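SeviL (PDB 6LF2) binds the glycans asialo-GM1 and GM1b as an R-type lectin of the beta-trefoil fold, and has been linked to apoptosis and anti-cancer activity. Local coordinates at residues 64-69 with 79-84; 96-101 with 124-129; 104-109 with 118-123. All blocks are in the same frame, centred on the assembly; numbering follows the deposited sequence.

Contact 1: 64-69 with 79-84; sequences FLQYNG and QDTTLW
Q66 and T82 bring their CA atoms within 4.4 Å where strand 63-67 passes the short 3-10 turn 80-82. One backbone bond joins the two runs, Y67 N to T81 O (3.3 Å), and T81 O also receives N100 ND2. Beside it, Q66 reaches out fully extended, CG anti to the backbone N (chi1 -180°), and its NE2 gives a nearly straight bond of 2.8 Å to T81 OG1, which lies in the amide plane. T82-L83-W84 stands where the Q-x-W signature of R-type beta-trefoils is expected, with threonine in the glutamine place and the tryptophan on strand 84-88. The indole NE1 of W84 donates to L65 O at 3.0 Å; the bond is straight (171°) and lies in the ring plane, though it meets the carbonyl from above its own plane. L65 CD2 covers one indole face toward the rim, and Y67 CB lies 4.0 Å from W84 CH2. T82 OG1 turns back to Q79 O at 2.6 Å, on a lone pair, so that oxygen accepts both the hydroxyl and T82 N, while T82 CG2 rests between the CB atoms of F64 and Q66.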
loop_
_atom_site.group_PDB
_atom_site.type_symbol
_atom_site.label_atom_id
_atom_site.label_comp_id
_atom_site.label_asym_id
_atom_site.label_seq_id
_atom_site.Cartn_x
_atom_site.Cartn_y
_atom_site.Cartn_z
ATOM N N PHE B 64 3.371 -11.361 17.833
ATOM C CA PHE B 64 2.542 -11.928 16.779
ATOM C C PHE B 64 1.114 -11.426 16.900
ATOM O O PHE B 64 0.564 -11.367 17.997
ATOM C CB PHE B 64 2.554 -13.450 16.835
ATOM C CG PHE B 64 3.931 -14.041 16.800
ATOM C CD1 PHE B 64 4.520 -14.391 15.595
ATOM C CD2 PHE B 64 4.635 -14.255 17.979
ATOM C CE1 PHE B 64 5.797 -14.939 15.564
ATOM C CE2 PHE B 64 5.905 -14.799 17.955
ATOM C CZ PHE B 64 6.489 -15.139 16.748
ATOM N N LEU B 65 0.511 -11.077 15.763
ATOM C CA LEU B 65 -0.886 -10.661 15.759
ATOM C C LEU B 65 -1.809 -11.823 16.125
ATOM O O LEU B 65 -1.754 -12.898 15.520
ATOM C CB LEU B 65 -1.268 -10.113 14.388
ATOM C CG LEU B 65 -2.616 -9.384 14.335
ATOM C CD1 LEU B 65 -2.563 -8.107 15.111
ATOM C CD2 LEU B 65 -3.033 -9.106 12.884
ATOM N N GLN B 66 -2.681 -11.587 17.091
ATOM C CA GLN B 66 -3.475 -12.636 17.708
ATOM C C GLN B 66 -4.917 -12.181 17.841
ATOM O O GLN B 66 -5.189 -11.005 18.078
ATOM C CB GLN B 66 -2.919 -12.983 19.098
ATOM C CG GLN B 66 -3.666 -14.080 19.845
ATOM C CD GLN B 66 -3.135 -14.263 21.254
ATOM O OE1 GLN B 66 -2.773 -13.288 21.924
ATOM N NE2 GLN B 66 -3.070 -15.513 21.709
ATOM N N TYR B 67 -5.849 -13.124 17.706
ATOM C CA TYR B 67 -7.227 -12.896 18.125
ATOM C C TYR B 67 -7.582 -13.937 19.172
ATOM O O TYR B 67 -7.426 -15.134 18.925
ATOM C CB TYR B 67 -8.194 -12.978 16.946
ATOM C CG TYR B 67 -9.607 -12.624 17.335
ATOM C CD1 TYR B 67 -9.881 -11.424 17.958
ATOM C CD2 TYR B 67 -10.662 -13.489 17.077
ATOM C CE1 TYR B 67 -11.160 -11.080 18.317
ATOM C CE2 TYR B 67 -11.950 -13.155 17.430
ATOM C CZ TYR B 67 -12.191 -11.952 18.049
ATOM O OH TYR B 67 -13.472 -11.611 18.401
ATOM N N ASN B 68 -8.046 -13.486 20.338
ATOM C CA ASN B 68 -8.277 -14.387 21.464
ATOM C C ASN B 68 -9.753 -14.679 21.697
ATOM O O ASN B 68 -10.110 -15.193 22.764
ATOM C CB ASN B 68 -7.646 -13.822 22.741
ATOM C CG ASN B 68 -8.282 -12.524 23.190
ATOM O OD1 ASN B 68 -9.351 -12.138 22.720
ATOM N ND2 ASN B 68 -7.618 -11.836 24.116
ATOM N N GLY B 69 -10.615 -14.352 20.735
ATOM C CA GLY B 69 -12.046 -14.451 20.895
ATOM C C GLY B 69 -12.713 -13.192 21.406
ATOM O O GLY B 69 -13.932 -13.051 21.257
ATOM N N GLN B 79 1.065 -18.800 19.171
ATOM C CA GLN B 79 0.062 -19.763 19.604
ATOM C C GLN B 79 -0.848 -20.094 18.433
ATOM O O GLN B 79 -0.790 -19.463 17.375
ATOM C CB GLN B 79 -0.772 -19.220 20.772
ATOM C CG GLN B 79 0.011 -18.795 22.016
ATOM C CD GLN B 79 0.560 -19.970 22.838
ATOM O OE1 GLN B 79 0.293 -21.142 22.546
ATOM N NE2 GLN B 79 1.329 -19.651 23.877
ATOM N N ASP B 80 -1.733 -21.072 18.639
ATOM C CA ASP B 80 -2.646 -21.421 17.559
ATOM C C ASP B 80 -3.506 -20.225 17.161
ATOM O O ASP B 80 -3.860 -20.083 15.986
ATOM C CB ASP B 80 -3.496 -22.639 17.945
ATOM C CG ASP B 80 -4.305 -22.439 19.221
ATOM O OD1 ASP B 80 -4.249 -21.356 19.846
ATOM O OD2 ASP B 80 -5.012 -23.402 19.600
ATOM N N THR B 81 -3.789 -19.323 18.104
ATOM C CA THR B 81 -4.592 -18.135 17.848
ATOM C C THR B 81 -3.839 -17.031 17.116
ATOM O O THR B 81 -4.420 -15.964 16.869
ATOM C CB THR B 81 -5.116 -17.575 19.163
ATOM O OG1 THR B 81 -4.039 -17.538 20.107
ATOM C CG2 THR B 81 -6.247 -18.447 19.702
ATOM N N THR B 82 -2.568 -17.247 16.788
ATOM C CA THR B 82 -1.822 -16.326 15.940
ATOM C C THR B 82 -1.777 -16.798 14.491
ATOM O O THR B 82 -1.087 -16.185 13.665
ATOM C CB THR B 82 -0.393 -16.133 16.469
ATOM O OG1 THR B 82 0.347 -17.356 16.370
ATOM C CG2 THR B 82 -0.395 -15.633 17.900
ATOM N N LEU B 83 -2.504 -17.859 14.155
ATOM C CA LEU B 83 -2.552 -18.357 12.786
ATOM C C LEU B 83 -3.685 -17.686 12.025
ATOM O O LEU B 83 -4.810 -17.595 12.524
ATOM C CB LEU B 83 -2.732 -19.877 12.747
ATOM C CG LEU B 83 -1.628 -20.699 13.398
ATOM C CD1 LEU B 83 -1.998 -22.174 13.366
ATOM C CD2 LEU B 83 -0.320 -20.478 12.687
ATOM N N TRP B 84 -3.375 -17.227 10.808
ATOM C CA TRP B 84 -4.326 -16.571 9.921
ATOM C C TRP B 84 -4.195 -17.206 8.552
ATOM O O TRP B 84 -3.087 -17.526 8.120
ATOM C CB TRP B 84 -4.050 -15.060 9.805
ATOM C CG TRP B 84 -4.005 -14.345 11.097
ATOM C CD1 TRP B 84 -2.945 -14.270 11.958
ATOM C CD2 TRP B 84 -5.063 -13.605 11.702
ATOM N NE1 TRP B 84 -3.285 -13.532 13.057
ATOM C CE2 TRP B 84 -4.578 -13.106 12.927
ATOM C CE3 TRP B 84 -6.382 -13.316 11.327
ATOM C CZ2 TRP B 84 -5.360 -12.334 13.778
ATOM C CZ3 TRP B 84 -7.148 -12.543 12.167
ATOM C CH2 TRP B 84 -6.638 -12.061 13.381
HETATM O O HOH W 1 0.214 -13.807 13.749
#

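Contact 2: 96-101 with 124-129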
loop_
_atom_site.group_PDB
_atom_site.type_symbol
_atom_site.label_atom_id
_atom_site.label_comp_id
_atom_site.label_asym_id
_atom_site.label_seq_id
_atom_site.Cartn_x
_atom_site.Cartn_y
_atom_site.Cartn_z
ATOM N N TYR B 96 -7.291 -9.572 0.092
ATOM C CA TYR B 96 -7.535 -10.767 0.883
ATOM C C TYR B 96 -8.307 -10.402 2.140
ATOM O O TYR B 96 -8.127 -9.325 2.717
ATOM C CB TYR B 96 -6.230 -11.447 1.319
ATOM C CG TYR B 96 -5.392 -12.023 0.217
ATOM C CD1 TYR B 96 -5.622 -13.307 -0.256
ATOM C CD2 TYR B 96 -4.342 -11.297 -0.332
ATOM C CE1 TYR B 96 -4.848 -13.850 -1.256
ATOM C CE2 TYR B 96 -3.563 -11.831 -1.334
ATOM C CZ TYR B 96 -3.815 -13.109 -1.793
ATOM O OH TYR B 96 -3.034 -13.641 -2.795
ATOM N N ARG B 97 -9.148 -11.327 2.584
ATOM C CA ARG B 97 -9.563 -11.325 3.977
ATOM C C ARG B 97 -8.561 -12.154 4.774
ATOM O O ARG B 97 -7.929 -13.072 4.244
ATOM C CB ARG B 97 -10.980 -11.883 4.141
ATOM C CG ARG B 97 -12.059 -10.946 3.639
ATOM C CD ARG B 97 -13.457 -11.436 4.008
ATOM N NE ARG B 97 -14.480 -10.438 3.709
ATOM C CZ ARG B 97 -15.016 -10.260 2.504
ATOM N NH1 ARG B 97 -14.621 -11.007 1.481
ATOM N NH2 ARG B 97 -15.942 -9.331 2.320
ATOM N N LEU B 98 -8.367 -11.775 6.024
ATOM C CA LEU B 98 -7.450 -12.468 6.925
ATOM C C LEU B 98 -8.301 -13.166 7.976
ATOM O O LEU B 98 -8.913 -12.503 8.818
ATOM C CB LEU B 98 -6.468 -11.484 7.564
ATOM C CG LEU B 98 -5.534 -10.813 6.555
ATOM C CD1 LEU B 98 -4.762 -9.666 7.188
ATOM C CD2 LEU B 98 -4.588 -11.848 6.050
ATOM N N LEU B 99 -8.338 -14.496 7.914
ATOM C CA LEU B 99 -9.270 -15.307 8.690
ATOM C C LEU B 99 -8.528 -16.002 9.828
ATOM O O LEU B 99 -7.623 -16.807 9.584
ATOM C CB LEU B 99 -9.957 -16.328 7.784
ATOM C CG LEU B 99 -10.917 -17.316 8.446
ATOM C CD1 LEU B 99 -12.082 -16.558 9.072
ATOM C CD2 LEU B 99 -11.405 -18.322 7.411
ATOM N N ASN B 100 -8.909 -15.686 11.059
ATOM C CA ASN B 100 -8.294 -16.315 12.221
ATOM C C ASN B 100 -8.661 -17.799 12.288
ATOM O O ASN B 100 -9.844 -18.154 12.237
ATOM C CB ASN B 100 -8.741 -15.592 13.483
ATOM C CG ASN B 100 -8.028 -16.093 14.716
ATOM O OD1 ASN B 100 -8.611 -16.816 15.521
ATOM N ND2 ASN B 100 -6.759 -15.715 14.873
ATOM N N LYS B 101 -7.647 -18.667 12.422
ATOM C CA LYS B 101 -7.888 -20.107 12.341
ATOM C C LYS B 101 -8.766 -20.598 13.485
ATOM O O LYS B 101 -9.740 -21.327 13.262
ATOM C CB LYS B 101 -6.568 -20.882 12.340
ATOM C CG LYS B 101 -6.756 -22.418 12.350
ATOM C CD LYS B 101 -5.422 -23.147 12.336
ATOM C CE LYS B 101 -5.580 -24.633 12.039
ATOM N NZ LYS B 101 -6.428 -25.338 13.048
ATOM N N GLU B 124 -13.189 -5.694 5.754
ATOM C CA GLU B 124 -12.290 -6.808 6.011
ATOM C C GLU B 124 -11.325 -7.075 4.870
ATOM O O GLU B 124 -10.620 -8.095 4.896
ATOM C CB GLU B 124 -13.097 -8.085 6.280
ATOM C CG GLU B 124 -13.954 -7.988 7.522
ATOM C CD GLU B 124 -15.036 -9.038 7.570
ATOM O OE1 GLU B 124 -15.278 -9.703 6.539
ATOM O OE2 GLU B 124 -15.638 -9.200 8.657
ATOM N N LYS B 125 -11.304 -6.217 3.838
ATOM C CA LYS B 125 -10.499 -6.466 2.646
ATOM C C LYS B 125 -9.169 -5.738 2.780
ATOM O O LYS B 125 -9.147 -4.516 2.958
ATOM C CB LYS B 125 -11.246 -6.014 1.392
ATOM C CG LYS B 125 -12.568 -6.736 1.183
ATOM C CD LYS B 125 -13.337 -6.178 0.003
ATOM C CE LYS B 125 -14.627 -6.949 -0.199
ATOM N NZ LYS B 125 -15.373 -6.475 -1.413
ATOM N N TRP B 126 -8.073 -6.495 2.730
ATOM C CA TRP B 126 -6.728 -5.966 2.919
ATOM C C TRP B 126 -5.845 -6.269 1.720
ATOM O O TRP B 126 -5.966 -7.318 1.076
ATOM C CB TRP B 126 -6.048 -6.555 4.161
ATOM C CG TRP B 126 -6.835 -6.417 5.423
ATOM C CD1 TRP B 126 -7.768 -7.298 5.902
ATOM C CD2 TRP B 126 -6.747 -5.361 6.388
ATOM N NE1 TRP B 126 -8.276 -6.844 7.087
ATOM C CE2 TRP B 126 -7.668 -5.661 7.416
ATOM C CE3 TRP B 126 -5.979 -4.189 6.486
ATOM C CZ2 TRP B 126 -7.848 -4.831 8.522
ATOM C CZ3 TRP B 126 -6.160 -3.365 7.578
ATOM C CH2 TRP B 126 -7.084 -3.694 8.592
ATOM N N ILE B 127 -4.922 -5.353 1.451
ATOM C CA ILE B 127 -3.848 -5.587 0.505
ATOM C C ILE B 127 -2.544 -5.545 1.295
ATOM O O ILE B 127 -2.298 -4.604 2.060
ATOM C CB ILE B 127 -3.888 -4.567 -0.649
ATOM C CG1 ILE B 127 -2.777 -4.853 -1.668
ATOM C CG2 ILE B 127 -3.849 -3.138 -0.118
ATOM C CD1 ILE B 127 -3.040 -4.220 -3.034
ATOM N N LEU B 128 -1.757 -6.606 1.173
ATOM C CA LEU B 128 -0.503 -6.761 1.900
ATOM C C LEU B 128 0.602 -6.588 0.872
ATOM O O LEU B 128 0.836 -7.482 0.056
ATOM C CB LEU B 128 -0.418 -8.128 2.575
ATOM C CG LEU B 128 -1.473 -8.458 3.633
ATOM C CD1 LEU B 128 -2.719 -9.043 2.992
ATOM C CD2 LEU B 128 -0.877 -9.441 4.629
ATOM N N PHE B 129 1.248 -5.425 0.867
ATOM C CA PHE B 129 2.204 -5.126 -0.187
ATOM C C PHE B 129 3.616 -4.970 0.363
ATOM O O PHE B 129 3.820 -4.546 1.500
ATOM C CB PHE B 129 1.795 -3.879 -0.998
ATOM C CG PHE B 129 1.666 -2.593 -0.195
ATOM C CD1 PHE B 129 2.749 -1.724 -0.081
ATOM C CD2 PHE B 129 0.446 -2.205 0.350
ATOM C CE1 PHE B 129 2.640 -0.532 0.594
ATOM C CE2 PHE B 129 0.326 -1.009 1.033
ATOM C CZ PHE B 129 1.426 -0.162 1.154
HETATM O O HOH W 2 -17.994 -7.801 0.278
HETATM O O HOH W 3 -10.209 -9.818 6.926
#
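R97 and E124 meet because each sends CG to the side of its own backbone N, opposite the carbonyl carbon (chi1 -72° and -63°), and then runs out extended, so the two chains lie across one another. R97 NE donates to E124 OE1 at 3.0 Å, forming a salt bridge; the oxygen sits at the edge of the guanidinium and uses its anti lone pair, with the carboxylate plane nearly perpendicular to the guanidinium, and T121 joins both groups, its N bonding E124 OE1 and its O taking R97 NH2. K125 runs alongside R97 in the same direction: its CG lies loosely over one guanidinium face, and its CE comes to 3.7 Å from R97 NH2. The like charges, R97 NH2 and K125 NZ, stay 4.7 Å apart, and K125 NZ pairs with E122, E91 and D92. E124-K125-W126 stands where the Q-x-W signature of an R-type beta-trefoil repeat is expected, with glutamate in the glutamine place. On the backbone side Y96 and W126 form a single antiparallel bridge of the hydrogen-bonded type, with Y96 N to W126 O and W126 N to Y96 O both 2.8 Å. L98 CD1 sits over one face of the W126 ring, 4.0 Å from W126 CD1, and a water ties L98 N to E124 O. Strands 96-100 and 126-129 run at 94° to each other: the first pairs with strand 84-88, the second edges the six-stranded sheet beside strand 6-16, and W126 NE1 bonds L107 O of strand 106-110.

Contact 3: 104-109 with 118-123; sequences KAYLDY and KHQTES
D108 and S123 meet through a short hydrogen bond: S123 OG donates to D108 OD1 at 2.7 Å through the syn lone pair. That oxygen also accepts Y109 N at 2.6 Å, on its anti side and somewhat out of the carboxylate plane, so two donors fix the rotation of the group. D108 OD2 lies 3.1 Å from T121 OG1, whose single proton could instead turn to S123 OG, a weak alternative. Pointing CG away from its own backbone N (chi1 -158°) sends the D108 carboxylate toward the loop 118-123, facing both hydroxyls, OD1 toward S123 and OD2 toward T121. Next to it, Y109 CE2 touches S123 CB at 3.4 Å, and S123 O is held by N16 ND2. Two residues earlier on the strand, Q120 NE2 donates to Y106 OH at 3.1 Å in a nearly straight bond (169°) lying in the amide plane, while amide and ring are steeply inclined to each other. Q120 CG also touches Y106 CE2, and K118 O meets the same ring at its edge. The hydroxyl of Y106 has a second partner in E87 OE1, and the ring packs on R97 and L99, so the phenol links strand 96-100 to the loop. At the outer end a water donates to both K104 O and K118 O, and K118 NZ reaches H103 O. Segment 104-109 enters the hairpin 106-110/113-117 and 118-123 leaves it, folding back on the entering strand, as in a hairpin of the triplet that caps the barrel of a beta-trefoil.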
loop_
_atom_site.group_PDB
_atom_site.type_symbol
_atom_site.label_atom_id
_atom_site.label_comp_id
_atom_site.label_asym_id
_atom_site.label_seq_id
_atom_site.Cartn_x
_atom_site.Cartn_y
_atom_site.Cartn_z
ATOM N N LYS B 104 -12.287 -18.411 13.468
ATOM C CA LYS B 104 -12.969 -18.181 12.191
ATOM C C LYS B 104 -13.587 -16.780 12.145
ATOM O O LYS B 104 -14.738 -16.581 11.746
ATOM C CB LYS B 104 -14.011 -19.274 11.933
ATOM C CG LYS B 104 -13.414 -20.691 11.842
ATOM C CD LYS B 104 -12.393 -20.794 10.707
ATOM C CE LYS B 104 -11.936 -22.239 10.470
ATOM N NZ LYS B 104 -11.133 -22.803 11.595
ATOM N N ALA B 105 -12.796 -15.792 12.560
ATOM C CA ALA B 105 -13.188 -14.391 12.532
ATOM C C ALA B 105 -12.210 -13.613 11.656
ATOM O O ALA B 105 -11.001 -13.862 11.693
ATOM C CB ALA B 105 -13.226 -13.794 13.947
ATOM N N TYR B 106 -12.747 -12.682 10.862
ATOM C CA TYR B 106 -11.958 -11.917 9.896
ATOM C C TYR B 106 -11.421 -10.632 10.519
ATOM O O TYR B 106 -12.163 -9.891 11.168
ATOM C CB TYR B 106 -12.812 -11.555 8.675
ATOM C CG TYR B 106 -13.312 -12.721 7.859
ATOM C CD1 TYR B 106 -12.466 -13.401 6.992
ATOM C CD2 TYR B 106 -14.642 -13.122 7.938
ATOM C CE1 TYR B 106 -12.923 -14.465 6.239
ATOM C CE2 TYR B 106 -15.107 -14.179 7.185
ATOM C CZ TYR B 106 -14.247 -14.842 6.334
ATOM O OH TYR B 106 -14.701 -15.902 5.580
ATOM N N LEU B 107 -10.138 -10.345 10.275
ATOM C CA LEU B 107 -9.557 -9.079 10.713
ATOM C C LEU B 107 -10.296 -7.901 10.089
ATOM O O LEU B 107 -10.499 -7.855 8.877
ATOM C CB LEU B 107 -8.075 -9.024 10.338
ATOM C CG LEU B 107 -7.313 -7.836 10.932
ATOM C CD1 LEU B 107 -7.283 -7.927 12.467
ATOM C CD2 LEU B 107 -5.911 -7.780 10.370
ATOM N N ASP B 108 -10.679 -6.944 10.927
ATOM C CA ASP B 108 -11.539 -5.832 10.546
ATOM C C ASP B 108 -11.066 -4.621 11.339
ATOM O O ASP B 108 -10.074 -4.692 12.076
ATOM C CB ASP B 108 -13.009 -6.192 10.821
ATOM C CG ASP B 108 -14.001 -5.367 10.015
ATOM O OD1 ASP B 108 -13.688 -4.236 9.581
ATOM O OD2 ASP B 108 -15.134 -5.862 9.836
ATOM N N TYR B 109 -11.774 -3.503 11.206
ATOM C CA TYR B 109 -11.453 -2.349 12.028
ATOM C C TYR B 109 -12.735 -1.679 12.502
ATOM O O TYR B 109 -13.814 -1.851 11.925
ATOM C CB TYR B 109 -10.535 -1.346 11.290
ATOM C CG TYR B 109 -11.174 -0.639 10.106
ATOM C CD1 TYR B 109 -11.883 0.546 10.278
ATOM C CD2 TYR B 109 -11.056 -1.147 8.817
ATOM C CE1 TYR B 109 -12.474 1.192 9.208
ATOM C CE2 TYR B 109 -11.645 -0.506 7.741
ATOM C CZ TYR B 109 -12.350 0.664 7.944
ATOM O OH TYR B 109 -12.937 1.317 6.880
ATOM N N LYS B 118 -17.032 -12.346 12.499
ATOM C CA LYS B 118 -17.357 -13.606 11.841
ATOM C C LYS B 118 -18.120 -13.399 10.536
ATOM O O LYS B 118 -17.940 -14.178 9.593
ATOM C CB LYS B 118 -18.172 -14.499 12.781
ATOM C CG LYS B 118 -17.438 -14.886 14.061
ATOM C CD LYS B 118 -18.315 -15.778 14.938
ATOM C CE LYS B 118 -17.703 -17.153 15.114
ATOM N NZ LYS B 118 -16.482 -17.103 15.965
ATOM N N HIS B 119 -18.962 -12.377 10.465
ATOM C CA HIS B 119 -19.661 -12.046 9.231
ATOM C C HIS B 119 -18.701 -11.367 8.265
ATOM O O HIS B 119 -17.832 -10.604 8.683
ATOM C CB HIS B 119 -20.839 -11.112 9.511
ATOM C CG HIS B 119 -21.878 -11.693 10.418
ATOM N ND1 HIS B 119 -21.712 -11.782 11.783
ATOM C CD2 HIS B 119 -23.105 -12.203 10.155
ATOM C CE1 HIS B 119 -22.789 -12.328 12.322
ATOM N NE2 HIS B 119 -23.649 -12.592 11.356
ATOM N N GLN B 120 -18.862 -11.640 6.972
ATOM C CA GLN B 120 -18.081 -10.935 5.960
ATOM C C GLN B 120 -18.631 -9.525 5.770
ATOM O O GLN B 120 -19.848 -9.333 5.685
ATOM C CB GLN B 120 -18.090 -11.695 4.633
ATOM C CG GLN B 120 -17.343 -13.015 4.673
ATOM C CD GLN B 120 -17.046 -13.546 3.289
ATOM O OE1 GLN B 120 -17.556 -13.031 2.290
ATOM N NE2 GLN B 120 -16.216 -14.577 3.216
ATOM N N THR B 121 -17.726 -8.540 5.720
ATOM C CA THR B 121 -18.066 -7.131 5.553
ATOM C C THR B 121 -17.067 -6.483 4.603
ATOM O O THR B 121 -16.033 -7.057 4.265
ATOM C CB THR B 121 -18.035 -6.344 6.871
ATOM O OG1 THR B 121 -16.671 -6.032 7.190
ATOM C CG2 THR B 121 -18.656 -7.141 8.019
ATOM N N GLU B 122 -17.373 -5.249 4.205
ATOM C CA GLU B 122 -16.547 -4.545 3.232
ATOM C C GLU B 122 -15.225 -4.043 3.821
ATOM O O GLU B 122 -14.257 -3.853 3.076
ATOM C CB GLU B 122 -17.362 -3.388 2.647
ATOM C CG GLU B 122 -17.017 -2.989 1.233
ATOM C CD GLU B 122 -17.075 -4.134 0.224
ATOM O OE1 GLU B 122 -17.881 -5.082 0.384
ATOM O OE2 GLU B 122 -16.293 -4.073 -0.742
ATOM N N SER B 123 -15.144 -3.841 5.137
ATOM C CA SER B 123 -13.929 -3.346 5.777
ATOM C C SER B 123 -12.972 -4.464 6.212
ATOM O O SER B 123 -12.023 -4.198 6.959
ATOM C CB SER B 123 -14.303 -2.484 6.977
ATOM O OG SER B 123 -15.327 -3.123 7.708
HETATM O O HOH W 4 -16.561 -16.803 9.808
#

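In the fold
Contact 1 closes before contacts 2 and 3 begin, whereas contact 3 is nested in the loop that contact 2 closes. Centres of contacts 2 and 3 lie about 9 Å apart; that of contact 1 is about 14 Å from contact 2 and 15 Å from contact 3. Probable backbone bonds, L98 O to L107 N and N100 N to A105 O, join contacts 2 and 3, and contact 1 reaches strand 96-100 through N100. L65, W84, A105 and L107 pack where contacts 1 and 3 meet. Contact 1 packs a turn on strand 63-67, contact 2 joins two strands, and contact 3 folds a loop back on its hairpin, while F129, at the far end of contact 2, stacks on F129 of the second subunit.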